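Local coordinates for penicillin-binding protein 1A (Mycobacterium tuberculosis, PDB 5CXW) that cross-links the peptides of peptidoglycan through its penicillin-sensitive transpeptidase domain, the part held in this chain, and polymerises the glycan strands through a separate transglycosylase domain, at residues Ala50-Gly55 with Ser345-Ala350; Asp57-Ala62 with Gly322-Asp327; Ala91-Gly96 with Asp305-Gly310; Tyr276-Asn281 with Tyr339-Pro344; Thr300-Asp305 with Asp327-Thr332. All blocks are in the same frame, centred on the assembly; numbering follows the deposited sequence. Where two conformers were deposited one is given.

Overall arrangement
Contact 3 is the buried one of the five: an indole on strand 303-312 packs under the segment that leads into the probable active-site serine. Contacts 2 and 5 are partly buried and lie at strand ends of the same five-stranded sheet, contact 2 away from the pocket and contact 5 beside the bound penicillin. Contact 2 is a true antiparallel pairing, whereas contact 5 holds a loop by one direct backbone bond and a water. Contacts 1 and 4 lie at the surface and both use helix 343-356. Contact 1 is mainly apolar, with no direct hydrogen bond between its segments; contact 4 sets an imidazole against a serine carbonyl. They meet through His280 and Asp346. Contacts 3 and 5 share Asp305, and contacts 2 and 5 share Asp327.

Contact 1. Residues Ala50-Gly55 with Ser345-Ala350; sequences AKYLDG and SDIWKA
Helices 39-53 and 343-356, which pack against the central sheet of the transpeptidase domain, meet where Tyr52 lays its ring on Asp346. The methylene of Asp346 does the touching: CB stands 3.5 Å from the centroid of the Tyr52 ring and only 6° off its normal, a CH-pi contact near the middle of the face. On the opposite face lies CG of Lys51, one residue back, and the phenol is held flat between the two aliphatic groups. With CG beside the backbone N (chi1 -66°), the carboxylate of Asp346 lies out over the CD1-CE1 rim of the same face, its plane 27° from that of the phenol, and OD1 bonds to His280. Two helices resting on one face of an antiparallel sheet is the arrangement of penicillin-recognising enzymes. Leu53 and Ile347 form the side turned to that sheet, both touching strand 60-67, with 4.0 Å between Leu53 CD1 and Ile347 CD1. Ile347 also approaches Tyr52 obliquely, CG1 lying 3.8 Å from Tyr52 CB. Further along, CB of Ala350 comes to the ring edge, 4.2 Å from Tyr52 CE2. A water donates to Asp346 O at 2.8 Å and is weakly linked to the Tyr52 hydroxyl.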
# COMPACT_ATOMS: atom_id res chain seq x y z
N ALA A 50 -12.58 5.54 -13.34
CA ALA A 50 -13.24 5.75 -14.62
C ALA A 50 -12.62 6.98 -15.32
O ALA A 50 -12.22 6.90 -16.49
CB ALA A 50 -14.71 5.90 -14.42
N LYS A 51 -12.43 8.05 -14.54
CA LYS A 51 -11.91 9.28 -15.04
C LYS A 51 -10.51 9.10 -15.60
O LYS A 51 -10.24 9.49 -16.73
CB LYS A 51 -11.90 10.34 -13.94
CG LYS A 51 -11.16 11.61 -14.30
CD LYS A 51 -11.46 12.74 -13.33
CE LYS A 51 -10.73 13.97 -13.76
NZ LYS A 51 -10.86 14.98 -12.68
N TYR A 52 -9.61 8.54 -14.80
CA TYR A 52 -8.21 8.48 -15.16
C TYR A 52 -7.83 7.36 -16.13
O TYR A 52 -6.80 7.46 -16.79
CB TYR A 52 -7.34 8.54 -13.91
CG TYR A 52 -7.46 9.90 -13.29
CD1 TYR A 52 -6.94 11.01 -13.92
CD2 TYR A 52 -8.15 10.11 -12.09
CE1 TYR A 52 -7.13 12.29 -13.39
CE2 TYR A 52 -8.30 11.36 -11.56
CZ TYR A 52 -7.79 12.45 -12.21
OH TYR A 52 -7.93 13.73 -11.72
N LEU A 53 -8.65 6.32 -16.26
CA LEU A 53 -8.43 5.28 -17.29
C LEU A 53 -9.20 5.57 -18.58
O LEU A 53 -9.05 4.83 -19.56
CB LEU A 53 -8.79 3.90 -16.78
CG LEU A 53 -7.58 3.15 -16.18
CD1 LEU A 53 -6.83 3.94 -15.14
CD2 LEU A 53 -8.06 1.80 -15.68
N ASP A 54 -10.01 6.63 -18.59
CA ASP A 54 -10.77 6.99 -19.79
C ASP A 54 -9.83 7.37 -20.93
O ASP A 54 -8.89 8.13 -20.74
CB ASP A 54 -11.76 8.12 -19.51
CG ASP A 54 -12.73 8.33 -20.62
OD1 ASP A 54 -13.31 7.36 -21.14
OD2 ASP A 54 -12.95 9.49 -20.94
N GLY A 55 -10.05 6.73 -22.06
CA GLY A 55 -9.32 7.01 -23.28
C GLY A 55 -7.95 6.36 -23.28
O GLY A 55 -7.15 6.67 -24.19
N SER A 345 -1.34 8.24 -8.67
CA SER A 345 -1.47 9.39 -7.76
C SER A 345 -2.70 10.22 -8.07
O SER A 345 -3.37 10.69 -7.16
CB SER A 345 -0.19 10.23 -7.77
OG SER A 345 0.89 9.56 -7.19
N ASP A 346 -3.07 10.35 -9.36
CA ASP A 346 -4.32 11.01 -9.73
C ASP A 346 -5.51 10.28 -9.10
O ASP A 346 -6.40 10.92 -8.47
CB ASP A 346 -4.51 11.03 -11.26
CG ASP A 346 -3.49 11.87 -12.00
OD1 ASP A 346 -3.03 12.92 -11.50
OD2 ASP A 346 -3.18 11.49 -13.15
N ILE A 347 -5.53 8.94 -9.20
CA ILE A 347 -6.61 8.15 -8.67
C ILE A 347 -6.62 8.20 -7.13
O ILE A 347 -7.68 8.32 -6.52
CB ILE A 347 -6.51 6.69 -9.20
CG1 ILE A 347 -6.72 6.63 -10.72
CG2 ILE A 347 -7.44 5.75 -8.43
CD1 ILE A 347 -6.30 5.31 -11.40
N TRP A 348 -5.46 8.04 -6.54
CA TRP A 348 -5.29 8.05 -5.06
C TRP A 348 -5.83 9.40 -4.51
O TRP A 348 -6.64 9.43 -3.57
CB TRP A 348 -3.81 7.89 -4.71
CG TRP A 348 -3.57 8.05 -3.23
CD1 TRP A 348 -3.76 7.11 -2.26
CD2 TRP A 348 -3.10 9.23 -2.55
NE1 TRP A 348 -3.45 7.65 -1.01
CE2 TRP A 348 -3.03 8.93 -1.16
CE3 TRP A 348 -2.69 10.49 -2.98
CZ2 TRP A 348 -2.58 9.87 -0.20
CZ3 TRP A 348 -2.26 11.44 -2.00
CH2 TRP A 348 -2.23 11.12 -0.65
N LYS A 349 -5.36 10.50 -5.08
CA LYS A 349 -5.77 11.83 -4.60
C LYS A 349 -7.29 12.01 -4.71
O LYS A 349 -7.96 12.53 -3.79
CB LYS A 349 -5.04 12.94 -5.38
CG LYS A 349 -5.70 14.33 -5.17
CD LYS A 349 -4.84 15.47 -5.67
CE LYS A 349 -5.68 16.73 -5.77
NZ LYS A 349 -6.09 17.24 -4.43
N ALA A 350 -7.84 11.64 -5.86
CA ALA A 350 -9.27 11.80 -6.11
C ALA A 350 -10.09 10.91 -5.20
O ALA A 350 -11.12 11.35 -4.65
CB ALA A 350 -9.58 11.50 -7.55
O HOH W 1 -6.53 13.72 -8.70

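Contact 2. Residues Asp57-Ala62 with Gly322-Asp327; sequences DPDMRA and GTVKGD
Arg61 turns its guanidinium back over its own chain and sets one flat face against Val324, whose CB lies 3.8 Å from Arg61 CZ, off the centre and toward the rim of the group. A bend at chi2 (-76°) brings the headgroup round, and two backbone oxygens then fix it in its plane: Arg61 NH1 donates to Pro58 O at 2.8 Å and to Met60 O at 2.9 Å, the latter from above the carbonyl plane. The Pro58 oxygen belongs to the type I turn from Asp57 to Met60, which is also braced by an Asx turn in which Asp57 OD1 accepts from Asp59 N. Beneath this, strands 60-67 and 315-323 pair antiparallel as neighbours inside the five-stranded sheet, here at the ends of the two strands. Arg61 and Gly322 form the hydrogen-bonded pair, Arg61 N to Gly322 O at 2.8 Å and Gly322 N to Arg61 O at 3.0 Å, both nearly straight. Met60 and Thr323 are the non-hydrogen-bonded pair. Beyond the strands Val324 N still reaches Asp59 O at 2.8 Å, in the carbonyl plane but bent at the hydrogen (136°). A guanidinium bonded in plane to two carbonyls keeps its faces for apolar packing, and Val324 takes up one of them.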
# COMPACT_ATOMS: atom_id res chain seq x y z
N ASP A 57 -5.36 2.82 -23.01
CA ASP A 57 -5.30 1.49 -23.61
C ASP A 57 -6.38 0.64 -22.96
O ASP A 57 -6.51 0.62 -21.71
CB ASP A 57 -3.90 0.90 -23.37
CG ASP A 57 -3.64 -0.37 -24.18
OD1 ASP A 57 -4.49 -1.29 -24.19
OD2 ASP A 57 -2.58 -0.41 -24.85
N PRO A 58 -7.20 -0.04 -23.77
CA PRO A 58 -8.21 -0.88 -23.12
C PRO A 58 -7.67 -2.06 -22.29
O PRO A 58 -8.41 -2.58 -21.50
CB PRO A 58 -9.08 -1.36 -24.28
CG PRO A 58 -8.26 -1.16 -25.51
CD PRO A 58 -7.35 -0.01 -25.24
N ASP A 59 -6.40 -2.42 -22.44
CA ASP A 59 -5.71 -3.41 -21.59
C ASP A 59 -5.24 -2.85 -20.22
O ASP A 59 -4.83 -3.61 -19.34
CB ASP A 59 -4.47 -3.96 -22.34
CG ASP A 59 -4.82 -4.77 -23.59
OD1 ASP A 59 -5.95 -5.26 -23.69
OD2 ASP A 59 -3.94 -4.88 -24.49
N MET A 60 -5.30 -1.53 -20.04
CA MET A 60 -4.92 -0.95 -18.76
C MET A 60 -5.91 -1.36 -17.68
O MET A 60 -7.14 -1.45 -17.92
CB MET A 60 -4.89 0.57 -18.86
CG MET A 60 -4.23 1.23 -17.68
SD MET A 60 -3.88 2.95 -17.92
CE MET A 60 -2.75 2.89 -19.34
N ARG A 61 -5.38 -1.59 -16.49
CA ARG A 61 -6.20 -1.98 -15.33
C ARG A 61 -5.79 -1.15 -14.14
O ARG A 61 -4.66 -0.62 -14.07
CB ARG A 61 -6.02 -3.46 -15.03
CG ARG A 61 -6.49 -4.40 -16.16
CD ARG A 61 -7.99 -4.47 -16.17
NE ARG A 61 -8.45 -5.40 -17.21
CZ ARG A 61 -8.57 -5.12 -18.49
NH1 ARG A 61 -8.24 -3.91 -19.00
NH2 ARG A 61 -9.00 -6.08 -19.32
N ALA A 62 -6.71 -1.03 -13.18
CA ALA A 62 -6.40 -0.39 -11.89
C ALA A 62 -7.00 -1.17 -10.74
O ALA A 62 -7.96 -1.94 -10.92
CB ALA A 62 -6.90 1.06 -11.85
N GLY A 322 -1.67 -0.97 -13.91
CA GLY A 322 -0.82 -1.84 -14.75
C GLY A 322 -1.62 -2.30 -15.95
O GLY A 322 -2.61 -1.64 -16.32
N THR A 323 -1.23 -3.41 -16.52
CA THR A 323 -1.97 -3.96 -17.64
C THR A 323 -2.49 -5.34 -17.34
O THR A 323 -1.99 -6.04 -16.45
CB THR A 323 -1.17 -4.01 -18.96
OG1 THR A 323 -0.18 -5.06 -18.95
CG2 THR A 323 -0.51 -2.66 -19.24
N VAL A 324 -3.49 -5.76 -18.12
CA VAL A 324 -4.20 -6.98 -17.76
C VAL A 324 -3.31 -8.25 -17.77
O VAL A 324 -3.48 -9.10 -16.92
CB VAL A 324 -5.44 -7.20 -18.65
CG1 VAL A 324 -5.07 -7.20 -20.12
CG2 VAL A 324 -6.17 -8.45 -18.22
N LYS A 325 -2.39 -8.38 -18.71
CA LYS A 325 -1.45 -9.53 -18.71
C LYS A 325 -0.09 -9.23 -18.09
O LYS A 325 0.70 -10.13 -17.93
CB LYS A 325 -1.23 -10.08 -20.12
CG LYS A 325 -2.36 -10.97 -20.60
CD LYS A 325 -1.97 -11.70 -21.87
CE LYS A 325 -2.97 -12.78 -22.21
NZ LYS A 325 -2.84 -13.27 -23.61
N GLY A 326 0.18 -7.97 -17.75
CA GLY A 326 1.38 -7.62 -17.07
C GLY A 326 2.65 -7.87 -17.84
O GLY A 326 3.67 -8.11 -17.21
N ASP A 327 2.55 -7.79 -19.16
CA ASP A 327 3.61 -8.15 -20.10
C ASP A 327 3.81 -7.07 -21.19
O ASP A 327 4.19 -7.39 -22.32
CB ASP A 327 3.19 -9.44 -20.84
CG ASP A 327 1.97 -9.23 -21.71
OD1 ASP A 327 1.30 -8.17 -21.62
OD2 ASP A 327 1.65 -10.14 -22.51

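Contact 3. Residues Ala91-Gly96 with Asp305-Gly310; sequences AGLQTG and DAWMVG
The indole of Trp307 lies under the backbone of Thr95, whose CA sits over one face toward the rim, 3.5 Å from Trp307 NE1. On the same side, Thr95 CG2 approaches the six-membered ring off-centre, 3.8 Å from Trp307 CZ2, a glancing CH-pi contact. The indole N-H donates to Gln94 O at 2.8 Å, on a lone pair in the carbonyl plane, although the oxygen stands 23° out of the ring plane and the bond is bent (139°). At the edge, Leu93 CB packs 3.9 Å from Trp307 CZ2. Next door, a water accepts from Gln94 N and donates to Asp305 OD2, both at 2.9 Å; the carboxylate is further held by Thr295 and Trp320, and the Gln94 amide oxygen by Lys304. Trp307 also meets Trp320 edge-to-face. The segment braced here runs into Ser97, by similarity the acyl-ester nucleophile, which starts an SxxK pattern at the head of helix 100-109, as in the active sites of penicillin-binding proteins.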
# COMPACT_ATOMS: atom_id res chain seq x y z
N ALA A 91 -4.54 -9.68 -6.75
CA ALA A 91 -3.45 -10.22 -7.56
C ALA A 91 -2.12 -10.05 -6.89
O ALA A 91 -1.88 -9.04 -6.21
CB ALA A 91 -3.45 -9.54 -8.93
N GLY A 92 -1.22 -11.02 -7.03
CA GLY A 92 0.16 -10.78 -6.53
C GLY A 92 0.94 -9.87 -7.48
O GLY A 92 1.11 -10.20 -8.68
N LEU A 93 1.34 -8.71 -6.99
CA LEU A 93 1.93 -7.68 -7.79
C LEU A 93 3.25 -7.19 -7.21
O LEU A 93 3.35 -7.00 -6.02
CB LEU A 93 0.94 -6.53 -7.95
CG LEU A 93 -0.37 -6.83 -8.67
CD1 LEU A 93 -1.38 -5.68 -8.53
CD2 LEU A 93 -0.11 -7.14 -10.16
N GLN A 94 4.21 -6.85 -8.07
CA GLN A 94 5.41 -6.16 -7.59
C GLN A 94 5.04 -4.74 -7.19
O GLN A 94 4.27 -4.06 -7.89
CB GLN A 94 6.52 -6.10 -8.66
CG GLN A 94 6.95 -7.50 -9.10
CD GLN A 94 8.09 -7.40 -10.06
OE1 GLN A 94 7.94 -6.82 -11.12
NE2 GLN A 94 9.22 -7.96 -9.72
N THR A 95 5.57 -4.30 -6.07
CA THR A 95 5.24 -2.98 -5.46
C THR A 95 6.22 -1.87 -5.74
O THR A 95 5.92 -0.66 -5.44
CB THR A 95 5.11 -3.16 -3.93
OG1 THR A 95 6.31 -3.76 -3.45
CG2 THR A 95 3.93 -4.02 -3.63
N GLY A 96 7.43 -2.23 -6.24
CA GLY A 96 8.45 -1.26 -6.49
C GLY A 96 8.75 -0.50 -5.21
O GLY A 96 8.72 -1.06 -4.12
N ASP A 305 4.48 -1.58 -13.53
CA ASP A 305 3.47 -1.36 -12.52
C ASP A 305 3.71 0.02 -11.91
O ASP A 305 4.85 0.44 -11.74
CB ASP A 305 3.52 -2.33 -11.34
CG ASP A 305 3.62 -3.77 -11.74
OD1 ASP A 305 4.74 -4.24 -11.97
OD2 ASP A 305 2.55 -4.43 -11.81
N ALA A 306 2.65 0.71 -11.59
CA ALA A 306 2.73 2.03 -11.02
C ALA A 306 1.84 2.11 -9.82
O ALA A 306 0.70 1.68 -9.87
CB ALA A 306 2.36 3.05 -12.07
N TRP A 307 2.35 2.64 -8.71
CA TRP A 307 1.66 2.66 -7.46
C TRP A 307 1.63 4.03 -6.76
O TRP A 307 2.63 4.79 -6.80
CB TRP A 307 2.39 1.76 -6.45
CG TRP A 307 2.34 0.30 -6.69
CD1 TRP A 307 3.09 -0.43 -7.61
CD2 TRP A 307 1.47 -0.63 -6.05
NE1 TRP A 307 2.73 -1.78 -7.52
CE2 TRP A 307 1.78 -1.93 -6.54
CE3 TRP A 307 0.49 -0.50 -5.04
CZ2 TRP A 307 1.16 -3.06 -6.08
CZ3 TRP A 307 -0.15 -1.66 -4.56
CH2 TRP A 307 0.18 -2.93 -5.10
N MET A 308 0.56 4.30 -6.02
CA MET A 308 0.56 5.33 -5.00
C MET A 308 -0.17 4.78 -3.81
O MET A 308 -1.35 4.34 -3.95
CB MET A 308 -0.11 6.63 -5.47
CG MET A 308 -0.21 7.74 -4.42
SD MET A 308 1.41 8.12 -3.69
CE MET A 308 1.51 9.92 -3.88
N VAL A 309 0.49 4.78 -2.65
CA VAL A 309 -0.10 4.34 -1.39
C VAL A 309 0.05 5.43 -0.35
O VAL A 309 1.11 5.96 -0.16
CB VAL A 309 0.52 3.02 -0.91
CG1 VAL A 309 -0.30 2.42 0.22
CG2 VAL A 309 0.66 2.04 -2.02
N GLY A 310 -1.04 5.84 0.29
CA GLY A 310 -0.90 6.85 1.31
C GLY A 310 -2.17 7.02 2.12
O GLY A 310 -3.24 6.50 1.77
O HOH W 2 3.67 -7.00 -10.94

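Contact 4. Residues Tyr276-Asn281 with Tyr339-Pro344; sequences YSRGHN and YGSGLP
His280 and Ser341 make the tight part of this contact: the imidazole carbon His280 CE1 comes 3.1 Å from the carbonyl oxygen Ser341 O, obliquely to the ring. Hydrogen bonds at both nitrogens fix the rotation of the ring. His280 ND1 donates to Ser277 O at 2.7 Å, almost straight (170°), within the ring plane and nearly along the C=O axis, and NE2 meets the carboxylate of Asp346. Bonds at both nitrogens, one of them to a carboxylate, would probably favour a polarised or even protonated ring. Below it Ser277, centre of an inverse gamma turn, faces Ser341 more loosely, with 4.1 Å between Ser277 CB and Ser341 CB; the Ser277 hydroxyl is hydrogen-bonded to the carbonyl oxygen of Ile273. The outer side is looser still. Arg278 is exposed and occupies two conformers, in one of which its CD lies 3.5 Å from Ser341 OG, so this touch is only tentative. Ser341 itself stands in the type I turn from Tyr339 to Gly342, closed by Gly342 N to Tyr339 O at 2.8 Å. That turn, whose Tyr339 and Gly340 line the penicillin pocket, leads through Gly342 at the N-cap into helix 343-356, while the facing loop drops from helix 273-276 toward strand 289-296, with Ser277 touching Met308 of strand 303-312.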
# COMPACT_ATOMS: atom_id res chain seq x y z
N TYR A 276 5.48 16.28 -3.29
CA TYR A 276 6.68 16.01 -4.06
C TYR A 276 6.39 15.21 -5.32
O TYR A 276 7.08 15.38 -6.34
CB TYR A 276 7.71 15.33 -3.19
CG TYR A 276 9.05 15.13 -3.83
CD1 TYR A 276 9.97 16.14 -3.82
CD2 TYR A 276 9.36 13.94 -4.46
CE1 TYR A 276 11.21 15.97 -4.43
CE2 TYR A 276 10.60 13.78 -5.10
CZ TYR A 276 11.51 14.78 -5.06
OH TYR A 276 12.75 14.64 -5.70
N SER A 277 5.43 14.31 -5.24
CA SER A 277 5.02 13.44 -6.31
C SER A 277 4.08 14.17 -7.29
O SER A 277 2.92 13.81 -7.45
CB SER A 277 4.31 12.21 -5.72
OG SER A 277 5.21 11.55 -4.82
N ARG A 278 4.65 15.19 -7.94
CA ARG A 278 3.97 15.96 -8.97
C ARG A 278 2.69 16.61 -8.44
O ARG A 278 1.63 16.58 -9.07
CB ARG A 278 3.78 15.12 -10.23
CG ARG A 278 5.14 14.69 -10.76
CD ARG A 278 5.14 14.00 -12.12
NE ARG A 278 4.69 14.84 -13.23
CZ ARG A 278 5.49 15.54 -14.04
NH1 ARG A 278 6.76 15.60 -13.81
NH2 ARG A 278 4.96 16.23 -14.99
N GLY A 279 2.83 17.20 -7.26
CA GLY A 279 1.78 18.06 -6.67
C GLY A 279 0.46 17.38 -6.37
O GLY A 279 -0.60 17.94 -6.62
N HIS A 280 0.47 16.20 -5.77
CA HIS A 280 -0.74 15.48 -5.46
C HIS A 280 -1.15 15.58 -4.00
O HIS A 280 -1.79 14.68 -3.45
CB HIS A 280 -0.61 14.02 -5.88
CG HIS A 280 -0.77 13.82 -7.34
ND1 HIS A 280 0.31 13.79 -8.20
CD2 HIS A 280 -1.88 13.58 -8.09
CE1 HIS A 280 -0.15 13.58 -9.43
NE2 HIS A 280 -1.47 13.49 -9.39
N ASN A 281 -0.84 16.73 -3.39
CA ASN A 281 -1.36 17.11 -2.03
C ASN A 281 -2.89 16.99 -2.08
O ASN A 281 -3.52 17.38 -3.08
CB ASN A 281 -1.09 18.60 -1.72
CG ASN A 281 0.33 19.08 -2.04
OD1 ASN A 281 1.16 19.33 -1.06
ND2 ASN A 281 0.63 19.31 -3.39
N TYR A 339 4.27 6.57 -14.38
CA TYR A 339 4.94 6.37 -13.08
C TYR A 339 3.96 6.45 -11.93
O TYR A 339 2.84 6.92 -12.09
CB TYR A 339 5.96 7.51 -12.90
CG TYR A 339 7.09 7.55 -13.89
CD1 TYR A 339 8.24 6.86 -13.68
CD2 TYR A 339 6.96 8.26 -15.09
CE1 TYR A 339 9.26 6.87 -14.63
CE2 TYR A 339 7.97 8.28 -16.02
CZ TYR A 339 9.10 7.60 -15.76
OH TYR A 339 10.11 7.60 -16.69
N GLY A 340 4.38 6.07 -10.74
CA GLY A 340 3.54 6.20 -9.53
C GLY A 340 2.96 7.59 -9.33
O GLY A 340 1.81 7.73 -8.94
N SER A 341 3.75 8.61 -9.68
CA SER A 341 3.33 10.02 -9.60
C SER A 341 2.35 10.47 -10.67
O SER A 341 1.91 11.63 -10.62
CB SER A 341 4.56 10.92 -9.61
OG SER A 341 5.22 10.75 -10.88
N GLY A 342 2.04 9.59 -11.61
CA GLY A 342 1.09 9.86 -12.65
C GLY A 342 -0.29 9.34 -12.32
O GLY A 342 -0.85 9.64 -11.25
N LEU A 343 -0.85 8.53 -13.21
CA LEU A 343 -2.24 8.03 -12.98
C LEU A 343 -2.54 7.43 -11.61
O LEU A 343 -3.59 7.71 -11.09
CB LEU A 343 -2.73 7.05 -14.06
CG LEU A 343 -2.66 7.49 -15.51
CD1 LEU A 343 -3.24 6.40 -16.40
CD2 LEU A 343 -3.35 8.84 -15.72
N PRO A 344 -1.60 6.65 -11.00
CA PRO A 344 -1.98 6.10 -9.68
C PRO A 344 -2.15 7.20 -8.62
O PRO A 344 -3.08 7.12 -7.82
CB PRO A 344 -0.80 5.19 -9.32
CG PRO A 344 -0.15 4.87 -10.64
CD PRO A 344 -0.33 6.13 -11.46

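Contact 5. Residues Thr300-Asp305 with Asp327-Thr332; sequences TTANKD and DEPLVT. With 35P ((2R,4S)-5,5-dimethyl-2-{(1R)-2-oxo-1-[(phenoxyacetyl)amino]ethyl}-1,3-thiazolidine-4-carboxylic acid), chain C; PEG (di(hydroxyethyl)ether), chain D.
Ala302 and Pro329 meet flank to flank where strand 303-312 of the five-stranded antiparallel transpeptidase sheet begins, on the rim of the penicillin pocket, bordered by the loop after strand 315-323: CB of Ala302 lies 3.7 Å from Pro329 CB. Leu330 points its side chain at the strand, and with CG anti to the backbone N (chi1 -175°) its CD2 is laid along the backbone, 3.7 Å from Lys304 O. Between these two contacts Leu330 N donates to Asn303 O at 2.8 Å, tilted 35° from the carbonyl plane, and Pro329 CA adds a CA-H...O contact to the same oxygen. A water completes the pairing, accepting from Asn303 N and donating to Leu330 O. The strand's own polar side chains turn elsewhere. Asn303 holds Ile338 O through ND2, and Asn303 OD1 lies 3.4 Å from C21 of the phenoxy ring of the bound penicillin V; Ala302 O comes still closer to that carbon, at 3.2 Å. Lys304 points away from the loop, its chain bent at chi3 and chi4, and its ammonium also bonds a di(hydroxyethyl)ether molecule, probably from the crystallisation liquor. There Lys304 NZ forms a salt bridge to the syn lone pair of Asp305 OD1 at 2.8 Å.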
# COMPACT_ATOMS: atom_id res chain seq x y z
N THR A 300 14.12 -3.54 -19.77
CA THR A 300 13.94 -2.41 -20.68
C THR A 300 14.04 -1.11 -19.91
O THR A 300 14.24 -1.10 -18.70
CB THR A 300 12.59 -2.47 -21.38
OG1 THR A 300 11.53 -2.08 -20.48
CG2 THR A 300 12.31 -3.90 -21.94
N THR A 301 13.90 0.01 -20.61
CA THR A 301 13.88 1.34 -19.95
C THR A 301 12.46 1.78 -19.52
O THR A 301 12.27 2.86 -18.99
CB THR A 301 14.38 2.39 -20.95
OG1 THR A 301 13.51 2.40 -22.07
CG2 THR A 301 15.76 2.00 -21.45
N ALA A 302 11.47 0.92 -19.77
CA ALA A 302 10.07 1.23 -19.57
C ALA A 302 9.50 0.62 -18.27
O ALA A 302 10.18 -0.16 -17.58
CB ALA A 302 9.31 0.74 -20.80
N ASN A 303 8.26 0.99 -17.95
CA ASN A 303 7.63 0.73 -16.65
C ASN A 303 6.63 -0.41 -16.78
O ASN A 303 6.12 -0.61 -17.87
CB ASN A 303 6.91 1.98 -16.13
CG ASN A 303 7.89 3.13 -15.91
OD1 ASN A 303 9.10 2.91 -15.74
ND2 ASN A 303 7.36 4.35 -15.89
N LYS A 304 6.30 -1.07 -15.69
CA LYS A 304 5.39 -2.17 -15.69
C LYS A 304 4.22 -1.98 -14.77
O LYS A 304 3.08 -2.17 -15.18
CB LYS A 304 6.10 -3.48 -15.35
CG LYS A 304 5.18 -4.70 -15.39
CD LYS A 304 5.95 -6.02 -15.39
CE LYS A 304 6.65 -6.28 -14.05
NZ LYS A 304 5.73 -6.71 -12.91
N ASP A 305 4.48 -1.58 -13.53
CA ASP A 305 3.47 -1.36 -12.52
C ASP A 305 3.71 0.02 -11.91
O ASP A 305 4.85 0.44 -11.74
CB ASP A 305 3.52 -2.33 -11.34
CG ASP A 305 3.62 -3.77 -11.74
OD1 ASP A 305 4.74 -4.24 -11.97
OD2 ASP A 305 2.55 -4.43 -11.81
N ASP A 327 2.55 -7.79 -19.16
CA ASP A 327 3.61 -8.15 -20.10
C ASP A 327 3.81 -7.07 -21.19
O ASP A 327 4.19 -7.39 -22.32
CB ASP A 327 3.19 -9.44 -20.84
CG ASP A 327 1.97 -9.23 -21.71
OD1 ASP A 327 1.30 -8.17 -21.62
OD2 ASP A 327 1.65 -10.14 -22.51
N GLU A 328 3.49 -5.82 -20.90
CA GLU A 328 3.69 -4.75 -21.88
C GLU A 328 4.06 -3.47 -21.10
O GLU A 328 3.48 -3.22 -20.04
CB GLU A 328 2.46 -4.57 -22.79
CG GLU A 328 1.33 -3.64 -22.35
CD GLU A 328 0.22 -3.40 -23.41
OE1 GLU A 328 0.19 -4.11 -24.44
OE2 GLU A 328 -0.65 -2.49 -23.23
N PRO A 329 5.03 -2.69 -21.59
CA PRO A 329 5.30 -1.41 -20.97
C PRO A 329 4.05 -0.59 -20.76
O PRO A 329 3.17 -0.54 -21.62
CB PRO A 329 6.17 -0.72 -22.02
CG PRO A 329 6.97 -1.87 -22.58
CD PRO A 329 5.94 -2.95 -22.73
N LEU A 330 4.01 0.12 -19.64
CA LEU A 330 2.86 0.85 -19.23
C LEU A 330 2.97 2.30 -19.67
O LEU A 330 3.86 3.02 -19.21
CB LEU A 330 2.73 0.71 -17.71
CG LEU A 330 1.52 1.29 -17.02
CD1 LEU A 330 0.22 0.58 -17.39
CD2 LEU A 330 1.73 1.30 -15.51
N VAL A 331 2.10 2.73 -20.59
CA VAL A 331 2.15 4.08 -21.16
C VAL A 331 0.77 4.66 -21.33
O VAL A 331 -0.22 3.93 -21.39
CB VAL A 331 2.88 4.14 -22.54
CG1 VAL A 331 4.34 3.73 -22.41
CG2 VAL A 331 2.17 3.25 -23.62
N THR A 332 0.71 5.99 -21.46
CA THR A 332 -0.56 6.69 -21.65
C THR A 332 -0.94 6.58 -23.12
O THR A 332 -0.15 6.12 -23.90
CB THR A 332 -0.47 8.16 -21.25
OG1 THR A 332 0.41 8.88 -22.11
CG2 THR A 332 0.08 8.27 -19.79
C24 35P C . 14.51 1.01 -14.06
C23 35P C . 14.49 0.78 -15.44
C22 35P C . 13.32 0.93 -16.15
C21 35P C . 12.15 1.33 -15.52
C20 35P C . 12.14 1.57 -14.16
C19 35P C . 13.34 1.42 -13.43
O1 35P C . 13.42 1.66 -12.07
C2 35P C . 12.33 2.31 -11.43
C3 35P C . 12.76 2.73 -10.05
O18 35P C . 13.94 2.94 -9.81
N4 35P C . 11.76 2.85 -9.19
C5 35P C . 11.99 3.31 -7.82
C6 35P C . 10.89 2.79 -7.00
O17 35P C . 9.78 2.42 -7.43
C8 35P C . 12.04 4.89 -7.65
N7 35P C . 10.69 5.16 -7.24
S11 35P C . 12.29 5.88 -9.03
C10 35P C . 10.71 6.56 -9.16
C12 35P C . 10.24 6.56 -10.61
C15 35P C . 10.62 7.98 -8.67
C9 35P C . 9.85 5.60 -8.32
C13 35P C . 8.54 6.07 -7.77
O14 35P C . 8.55 6.48 -6.56
O16 35P C . 7.54 5.99 -8.51
O2 PEG D . 6.70 -9.52 -12.54
C3 PEG D . 6.06 -10.75 -12.23
C4 PEG D . 5.40 -10.59 -10.88
O4 PEG D . 6.23 -11.23 -9.93
O HOH W 3 6.63 2.65 -19.57